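Local atomic coordinates of MtVAO615 (Myceliophthora thermophila, PDB entry 6F72), a protein that probably acts as a secreted oxidoreductase that carries bicovalently bound FAD and, once reduced, reacts rapidly with molecular oxygen, its substrate still unidentified. Residues L366-P369 / F370-D373; D393-F396 / T397-P401; N463-P467 / A468-G472. All blocks are in the same frame, centred on the assembly; numbering follows the deposited sequence.

Interaction 1. Residues L366-P369 / F370-D373; sequences LLRP and FLDD
R368 and D372 form a salt bridge one helical turn apart, a textbook i to i+4 pair on an exposed helix flank. D372 OD1 receives both donors: NH2 of R368 at 2.8 Å, tilted out of the guanidinium plane, and NE of R368 at 3.0 Å in a bent, weak bond. Both bonds end on this one oxygen, with the planes of the two flat groups 72° apart. The R368 chain leaves with CG anti to the backbone N (chi1 -154°), then bends at its second and third torsions, which swings the guanidinium back across L371. There CB of L371 lies 3.8 Å above one face, toward the rim, and CD1 of L371 is 3.5 Å from NH1 of R368.

Behind these side chains runs the helical backbone. L371 N donates to L367 O at 3.0 Å, and D372 and D373 repeat the pattern with R368 O and P369 O. P369 has no N-H to offer the preceding turn, and the helix kinks there. On another flank, F370 turns a ring edge to the carbonyl oxygen of L366, with CD2 of F370 3.6 Å from L366 O.

F333 and F340 meet that ring edge-to-face; an alanine in place of F370 would probably leave both without their aromatic mate and open a gap against L329 and L330. D373 has its own salt bridge, to R377. Helix 360-376 packs through F370 against L329 and L330 of helix 316-335, while L367 and L371 rest on strands 302-310 and 382-388 through T305, L307 and V383.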
loop_
_atom_site.group_PDB
_atom_site.type_symbol
_atom_site.label_atom_id
_atom_site.label_comp_id
_atom_site.label_asym_id
_atom_site.label_seq_id
_atom_site.Cartn_x
_atom_site.Cartn_y
_atom_site.Cartn_z
ATOM N N LEU A 366 -4.977 -17.328 -25.017
ATOM C CA LEU A 366 -5.318 -16.154 -24.203
ATOM C C LEU A 366 -4.794 -14.841 -24.799
ATOM O O LEU A 366 -5.444 -13.794 -24.699
ATOM C CB LEU A 366 -4.825 -16.322 -22.764
ATOM C CG LEU A 366 -5.606 -17.270 -21.852
ATOM C CD1 LEU A 366 -4.740 -17.731 -20.686
ATOM C CD2 LEU A 366 -6.902 -16.635 -21.361
ATOM N N LEU A 367 -3.625 -14.906 -25.428
ATOM C CA LEU A 367 -2.992 -13.707 -25.976
ATOM C C LEU A 367 -3.480 -13.339 -27.385
ATOM O O LEU A 367 -3.416 -12.163 -27.775
ATOM C CB LEU A 367 -1.466 -13.821 -25.941
ATOM C CG LEU A 367 -0.770 -13.927 -24.578
ATOM C CD1 LEU A 367 0.733 -13.879 -24.804
ATOM C CD2 LEU A 367 -1.224 -12.851 -23.591
ATOM N N ARG A 368 -4.002 -14.336 -28.106
ATOM C CA ARG A 368 -4.417 -14.199 -29.510
ATOM C C ARG A 368 -5.389 -13.048 -29.838
ATOM O O ARG A 368 -5.208 -12.419 -30.888
ATOM C CB ARG A 368 -4.895 -15.541 -30.094
ATOM C CG ARG A 368 -4.758 -15.664 -31.611
ATOM C CD ARG A 368 -3.304 -15.631 -32.075
ATOM N NE ARG A 368 -3.125 -14.720 -33.214
ATOM C CZ ARG A 368 -1.974 -14.137 -33.568
ATOM N NH1 ARG A 368 -0.851 -14.345 -32.884
ATOM N NH2 ARG A 368 -1.944 -13.330 -34.618
ATOM N N PRO A 369 -6.382 -12.742 -28.959
ATOM C CA PRO A 369 -7.213 -11.561 -29.277
ATOM C C PRO A 369 -6.440 -10.235 -29.257
ATOM O O PRO A 369 -6.628 -9.407 -30.161
ATOM C CB PRO A 369 -8.284 -11.561 -28.180
ATOM C CG PRO A 369 -8.297 -12.952 -27.649
ATOM C CD PRO A 369 -6.884 -13.428 -27.754
ATOM N N PHE A 370 -5.580 -10.056 -28.248
ATOM C CA PHE A 370 -4.747 -8.859 -28.095
ATOM C C PHE A 370 -3.774 -8.707 -29.260
ATOM O O PHE A 370 -3.631 -7.608 -29.801
ATOM C CB PHE A 370 -3.977 -8.868 -26.759
ATOM C CG PHE A 370 -4.854 -8.986 -25.533
ATOM C CD1 PHE A 370 -5.393 -7.843 -24.927
ATOM C CD2 PHE A 370 -5.123 -10.240 -24.967
ATOM C CE1 PHE A 370 -6.194 -7.951 -23.794
ATOM C CE2 PHE A 370 -5.928 -10.355 -23.836
ATOM C CZ PHE A 370 -6.464 -9.210 -23.248
ATOM N N LEU A 371 -3.133 -9.814 -29.648
ATOM C CA LEU A 371 -2.155 -9.837 -30.755
ATOM C C LEU A 371 -2.784 -9.592 -32.133
ATOM O O LEU A 371 -2.165 -8.937 -32.981
ATOM C CB LEU A 371 -1.329 -11.140 -30.771
ATOM C CG LEU A 371 -0.657 -11.716 -29.512
ATOM C CD1 LEU A 371 0.256 -12.880 -29.869
ATOM C CD2 LEU A 371 0.110 -10.675 -28.708
ATOM N N ASP A 372 -3.996 -10.113 -32.345
ATOM C CA ASP A 372 -4.749 -9.863 -33.571
ATOM C C ASP A 372 -5.159 -8.400 -33.690
ATOM O O ASP A 372 -5.106 -7.834 -34.793
ATOM C CB ASP A 372 -5.996 -10.756 -33.663
ATOM C CG ASP A 372 -5.678 -12.195 -34.046
ATOM O OD1 ASP A 372 -4.614 -12.474 -34.642
ATOM O OD2 ASP A 372 -6.516 -13.066 -33.746
ATOM N N ASP A 373 -5.562 -7.790 -32.569
ATOM C CA ASP A 373 -5.968 -6.381 -32.566
ATOM C C ASP A 373 -4.821 -5.465 -32.969
ATOM O O ASP A 373 -4.995 -4.567 -33.810
ATOM C CB ASP A 373 -6.549 -5.950 -31.219
ATOM C CG ASP A 373 -7.006 -4.494 -31.226
ATOM O OD1 ASP A 373 -6.174 -3.607 -30.945
ATOM O OD2 ASP A 373 -8.191 -4.233 -31.533
#

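Interaction 2. Residues D393-F396 / T397-P401; sequences DHFF and TYLGP
Hydrogen bonding is densest between D393 and T397, where D393 O accepts twice. T397 N reaches it at 3.0 Å, and T397 OG1, held beside its own backbone N (chi1 -53°), makes a short 2.5 Å bond from the opposite face of the carbonyl plane. Two residues on, L399 N meets F395 O at 2.8 Å, in the carbonyl plane, whereas Y398 N bonds only weakly to H394 O.

These bonds belong to helix 391-399, which follows strand 382-388 of the seven-stranded antiparallel sheet, consistent with the substrate domain of VAO-type oxidases. The chain then departs through G400 and a cis peptide before P401.

Apolar contact is led by L399, whose CD1 sits over the F395 ring as a CH-pi contact, 3.9 Å from the F395 centroid; the L399 side chain also approaches within about 7 Å of FAD. F396 turns a ring edge to G400, its CD1 3.7 Å from G400 CA.

Among the aromatic pairs, the H394 and Y398 rings meet obliquely at 55°, with CE2 of Y398 3.7 Å from ND1 of H394. T354 takes the polar end of H394 through NE2, which would limit the imidazole's rotation. The F396 ring meets that of Y392.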
loop_
_atom_site.group_PDB
_atom_site.type_symbol
_atom_site.label_atom_id
_atom_site.label_comp_id
_atom_site.label_asym_id
_atom_site.label_seq_id
_atom_site.Cartn_x
_atom_site.Cartn_y
_atom_site.Cartn_z
ATOM N N ASP A 393 8.200 -18.287 -8.707
ATOM C CA ASP A 393 9.024 -18.119 -9.910
ATOM C C ASP A 393 8.482 -17.110 -10.885
ATOM O O ASP A 393 9.239 -16.270 -11.368
ATOM C CB ASP A 393 9.219 -19.447 -10.633
ATOM C CG ASP A 393 10.192 -20.353 -9.924
ATOM O OD1 ASP A 393 10.680 -19.993 -8.827
ATOM O OD2 ASP A 393 10.466 -21.436 -10.476
ATOM N N HIS A 394 7.180 -17.204 -11.175
ATOM C CA HIS A 394 6.491 -16.244 -12.050
ATOM C C HIS A 394 6.607 -14.822 -11.512
ATOM O O HIS A 394 6.995 -13.912 -12.256
ATOM C CB HIS A 394 5.021 -16.625 -12.237
ATOM C CG HIS A 394 4.191 -15.552 -12.870
ATOM N ND1 HIS A 394 4.102 -15.389 -14.236
ATOM C CD2 HIS A 394 3.401 -14.594 -12.323
ATOM C CE1 HIS A 394 3.294 -14.378 -14.503
ATOM N NE2 HIS A 394 2.860 -13.876 -13.362
ATOM N N PHE A 395 6.269 -14.652 -10.230
ATOM C CA PHE A 395 6.320 -13.356 -9.566
ATOM C C PHE A 395 7.686 -12.678 -9.726
ATOM O O PHE A 395 7.760 -11.527 -10.167
ATOM C CB PHE A 395 5.953 -13.472 -8.081
ATOM C CG PHE A 395 5.789 -12.144 -7.408
ATOM C CD1 PHE A 395 6.889 -11.477 -6.869
ATOM C CD2 PHE A 395 4.537 -11.530 -7.351
ATOM C CE1 PHE A 395 6.746 -10.224 -6.279
ATOM C CE2 PHE A 395 4.378 -10.286 -6.747
ATOM C CZ PHE A 395 5.491 -9.628 -6.218
ATOM N N PHE A 396 8.753 -13.397 -9.373
ATOM C CA PHE A 396 10.090 -12.796 -9.356
ATOM C C PHE A 396 10.802 -12.743 -10.711
ATOM O O PHE A 396 11.767 -11.984 -10.867
ATOM C CB PHE A 396 10.963 -13.369 -8.223
ATOM C CG PHE A 396 10.552 -12.888 -6.851
ATOM C CD1 PHE A 396 10.744 -11.550 -6.471
ATOM C CD2 PHE A 396 9.947 -13.752 -5.943
ATOM C CE1 PHE A 396 10.355 -11.101 -5.209
ATOM C CE2 PHE A 396 9.559 -13.306 -4.682
ATOM C CZ PHE A 396 9.764 -11.982 -4.312
ATOM N N THR A 397 10.306 -13.503 -11.694
ATOM C CA THR A 397 10.712 -13.304 -13.089
ATOM C C THR A 397 10.338 -11.877 -13.503
ATOM O O THR A 397 11.182 -11.141 -14.023
ATOM C CB THR A 397 10.040 -14.304 -14.056
ATOM O OG1 THR A 397 10.260 -15.637 -13.598
ATOM C CG2 THR A 397 10.613 -14.172 -15.471
ATOM N N TYR A 398 9.089 -11.495 -13.227
ATOM C CA TYR A 398 8.538 -10.216 -13.683
ATOM C C TYR A 398 8.721 -9.027 -12.735
ATOM O O TYR A 398 8.800 -7.875 -13.198
ATOM C CB TYR A 398 7.066 -10.382 -14.090
ATOM C CG TYR A 398 6.923 -11.265 -15.313
ATOM C CD1 TYR A 398 7.222 -10.776 -16.597
ATOM C CD2 TYR A 398 6.537 -12.599 -15.189
ATOM C CE1 TYR A 398 7.117 -11.591 -17.718
ATOM C CE2 TYR A 398 6.430 -13.422 -16.305
ATOM C CZ TYR A 398 6.720 -12.912 -17.561
ATOM O OH TYR A 398 6.615 -13.725 -18.656
ATOM N N LEU A 399 8.810 -9.297 -11.432
ATOM C CA LEU A 399 8.771 -8.236 -10.421
ATOM C C LEU A 399 9.916 -8.363 -9.407
ATOM O O LEU A 399 9.858 -7.825 -8.289
ATOM C CB LEU A 399 7.376 -8.173 -9.752
ATOM C CG LEU A 399 6.105 -8.206 -10.641
ATOM C CD1 LEU A 399 4.865 -8.562 -9.842
ATOM C CD2 LEU A 399 5.849 -6.927 -11.424
ATOM N N GLY A 400 10.971 -9.061 -9.830
ATOM C CA GLY A 400 12.153 -9.276 -9.010
ATOM C C GLY A 400 13.142 -8.121 -9.096
ATOM O O GLY A 400 12.745 -7.003 -9.453
ATOM N N PRO A 401 14.423 -8.365 -8.780
ATOM C CA PRO A 401 14.942 -9.696 -8.382
ATOM C C PRO A 401 14.524 -10.135 -6.980
ATOM O O PRO A 401 14.220 -9.288 -6.131
ATOM C CB PRO A 401 16.456 -9.503 -8.424
ATOM C CG PRO A 401 16.647 -8.047 -8.144
ATOM C CD PRO A 401 15.483 -7.337 -8.774
#

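Interaction 3. Residues N463-P467 / A468-G472; sequences NSLHP and AWRTG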
loop_
_atom_site.group_PDB
_atom_site.type_symbol
_atom_site.label_atom_id
_atom_site.label_comp_id
_atom_site.label_asym_id
_atom_site.label_seq_id
_atom_site.Cartn_x
_atom_site.Cartn_y
_atom_site.Cartn_z
ATOM N N ASN A 463 -17.366 -8.069 3.962
ATOM C CA ASN A 463 -16.301 -7.132 4.340
ATOM C C ASN A 463 -16.647 -5.714 3.868
ATOM O O ASN A 463 -17.675 -5.519 3.210
ATOM C CB ASN A 463 -14.915 -7.628 3.889
ATOM C CG ASN A 463 -14.774 -7.747 2.387
ATOM O OD1 ASN A 463 -15.113 -6.822 1.641
ATOM N ND2 ASN A 463 -14.232 -8.875 1.931
ATOM N N SER A 464 -15.833 -4.736 4.259
ATOM C CA SER A 464 -16.100 -3.311 3.977
ATOM C C SER A 464 -15.458 -2.779 2.687
ATOM O O SER A 464 -15.513 -1.569 2.402
ATOM C CB SER A 464 -15.715 -2.446 5.176
ATOM O OG SER A 464 -14.301 -2.471 5.422
ATOM N N LEU A 465 -14.899 -3.693 1.897
ATOM C CA LEU A 465 -14.263 -3.359 0.639
ATOM C C LEU A 465 -15.193 -2.528 -0.235
ATOM O O LEU A 465 -16.353 -2.903 -0.460
ATOM C CB LEU A 465 -13.790 -4.620 -0.081
ATOM C CG LEU A 465 -12.914 -4.399 -1.309
ATOM C CD1 LEU A 465 -11.448 -4.187 -0.920
ATOM C CD2 LEU A 465 -13.060 -5.534 -2.307
ATOM N N HIS A 466 -14.689 -1.377 -0.682
ATOM C CA HIS A 466 -15.453 -0.442 -1.505
ATOM C C HIS A 466 -16.099 -1.146 -2.722
ATOM O O HIS A 466 -15.412 -1.877 -3.455
ATOM C CB HIS A 466 -14.546 0.717 -1.948
ATOM C CG HIS A 466 -15.293 1.908 -2.479
ATOM N ND1 HIS A 466 -15.972 1.886 -3.676
ATOM C CD2 HIS A 466 -15.465 3.156 -1.975
ATOM C CE1 HIS A 466 -16.529 3.068 -3.892
ATOM N NE2 HIS A 466 -16.248 3.852 -2.867
ATOM N N PRO A 467 -17.421 -0.937 -2.946
ATOM C CA PRO A 467 -18.118 -1.604 -4.058
ATOM C C PRO A 467 -17.533 -1.364 -5.462
ATOM O O PRO A 467 -17.673 -2.229 -6.328
ATOM C CB PRO A 467 -19.550 -1.072 -3.953
ATOM C CG PRO A 467 -19.439 0.177 -3.146
ATOM C CD PRO A 467 -18.343 -0.097 -2.162
ATOM N N ALA A 468 -16.842 -0.242 -5.666
ATOM C CA ALA A 468 -16.155 0.037 -6.943
ATOM C C ALA A 468 -15.178 -1.079 -7.317
ATOM O O ALA A 468 -14.992 -1.373 -8.491
ATOM C CB ALA A 468 -15.437 1.387 -6.908
ATOM N N TRP A 469 -14.589 -1.730 -6.312
ATOM C CA TRP A 469 -13.790 -2.924 -6.565
ATOM C C TRP A 469 -14.545 -3.996 -7.366
ATOM O O TRP A 469 -13.971 -4.601 -8.268
ATOM C CB TRP A 469 -13.270 -3.514 -5.265
ATOM C CG TRP A 469 -12.105 -2.788 -4.647
ATOM C CD1 TRP A 469 -12.136 -1.981 -3.545
ATOM C CD2 TRP A 469 -10.734 -2.823 -5.082
ATOM N NE1 TRP A 469 -10.863 -1.531 -3.248
ATOM C CE2 TRP A 469 -9.989 -2.020 -4.183
ATOM C CE3 TRP A 469 -10.064 -3.453 -6.145
ATOM C CZ2 TRP A 469 -8.598 -1.820 -4.319
ATOM C CZ3 TRP A 469 -8.683 -3.263 -6.281
ATOM C CH2 TRP A 469 -7.962 -2.445 -5.367
ATOM N N ARG A 470 -15.824 -4.217 -7.060
ATOM C CA ARG A 470 -16.600 -5.270 -7.751
ATOM C C ARG A 470 -16.926 -4.925 -9.216
ATOM O O ARG A 470 -16.916 -5.799 -10.091
ATOM C CB ARG A 470 -17.884 -5.640 -6.981
ATOM C CG ARG A 470 -17.693 -5.879 -5.487
ATOM C CD ARG A 470 -16.737 -7.028 -5.197
ATOM N NE ARG A 470 -16.508 -7.179 -3.765
ATOM C CZ ARG A 470 -15.502 -7.860 -3.218
ATOM N NH1 ARG A 470 -14.603 -8.474 -3.977
ATOM N NH2 ARG A 470 -15.408 -7.930 -1.898
ATOM N N THR A 471 -17.216 -3.658 -9.469
ATOM C CA THR A 471 -17.476 -3.192 -10.839
ATOM C C THR A 471 -16.185 -2.767 -11.568
ATOM O O THR A 471 -16.158 -2.706 -12.802
ATOM C CB THR A 471 -18.527 -2.060 -10.868
ATOM O OG1 THR A 471 -18.115 -1.012 -9.987
ATOM C CG2 THR A 471 -19.905 -2.567 -10.426
ATOM N N GLY A 472 -15.118 -2.505 -10.801
ATOM C CA GLY A 472 -13.827 -2.085 -11.351
ATOM C C GLY A 472 -13.137 -3.120 -12.210
ATOM O O GLY A 472 -13.291 -4.331 -11.982
HETATM O O HOH W 1 -17.116 -6.885 -0.030
HETATM O O HOH W 2 -17.426 -4.923 -2.005
#
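N463 OD1 is gripped by two donors, L465 N at 3.1 Å and water 1 at 2.6 Å, the water also accepting from R470 NH2. The first bond makes an Asx turn, and the second ties that turn to the helix 468-471, whose opening A468 N is capped by a histidine. H466 ND1 accepts from A468 N at 3.0 Å, nearly in the imidazole plane and fairly straight (159°). A chi1 of -165° turns the H466 ring away from its own backbone N and brings ND1 to that amide. W469 N and R470 N add bonds to H466 O and P467 O.

The guanidinium of R470 has several holds. Water 2 links its NE to L465 O, V455 O receives NH1, and the D249 carboxylate pairs with the R470 charge through NH2 while also accepting from N463 ND2. One guanidinium face is covered by L465, with CD2 3.4 Å from R470 NH2.

L465 is thus wedged between two flat groups, with CD2 over the guanidinium and also touching CB of W469. The loop after strand 448-452 is thereby folded onto the short helix that precedes strand 472-480, with the side chain of W469 about 6 Å from FAD and its ring edge-to-face with Y516. The second methyl, L465 CD1, lies over the indole as a CH-pi contact, 3.8 Å from the centroid of the five-membered ring of W469.

From the N terminus, interaction 1 comes first, within helix 360-376; interaction 2 follows within helix 391-399, with strand 382-388 between them; interaction 3 lies much later, where the loop after strand 448-452 turns into helix 468-471. Each joins consecutive residues, so none closes a long loop, and the three run in series without nesting or crossing. None touches another: centres lie about 24 Å apart for interactions 1 and 2, and 28 to 29 Å from interaction 3. Strand 382-388 is common ground for the first two, whereas interaction 3 connects two neighbouring strands of the same sheet, 448-452 and 472-480. Interactions 2 and 3 approach FAD.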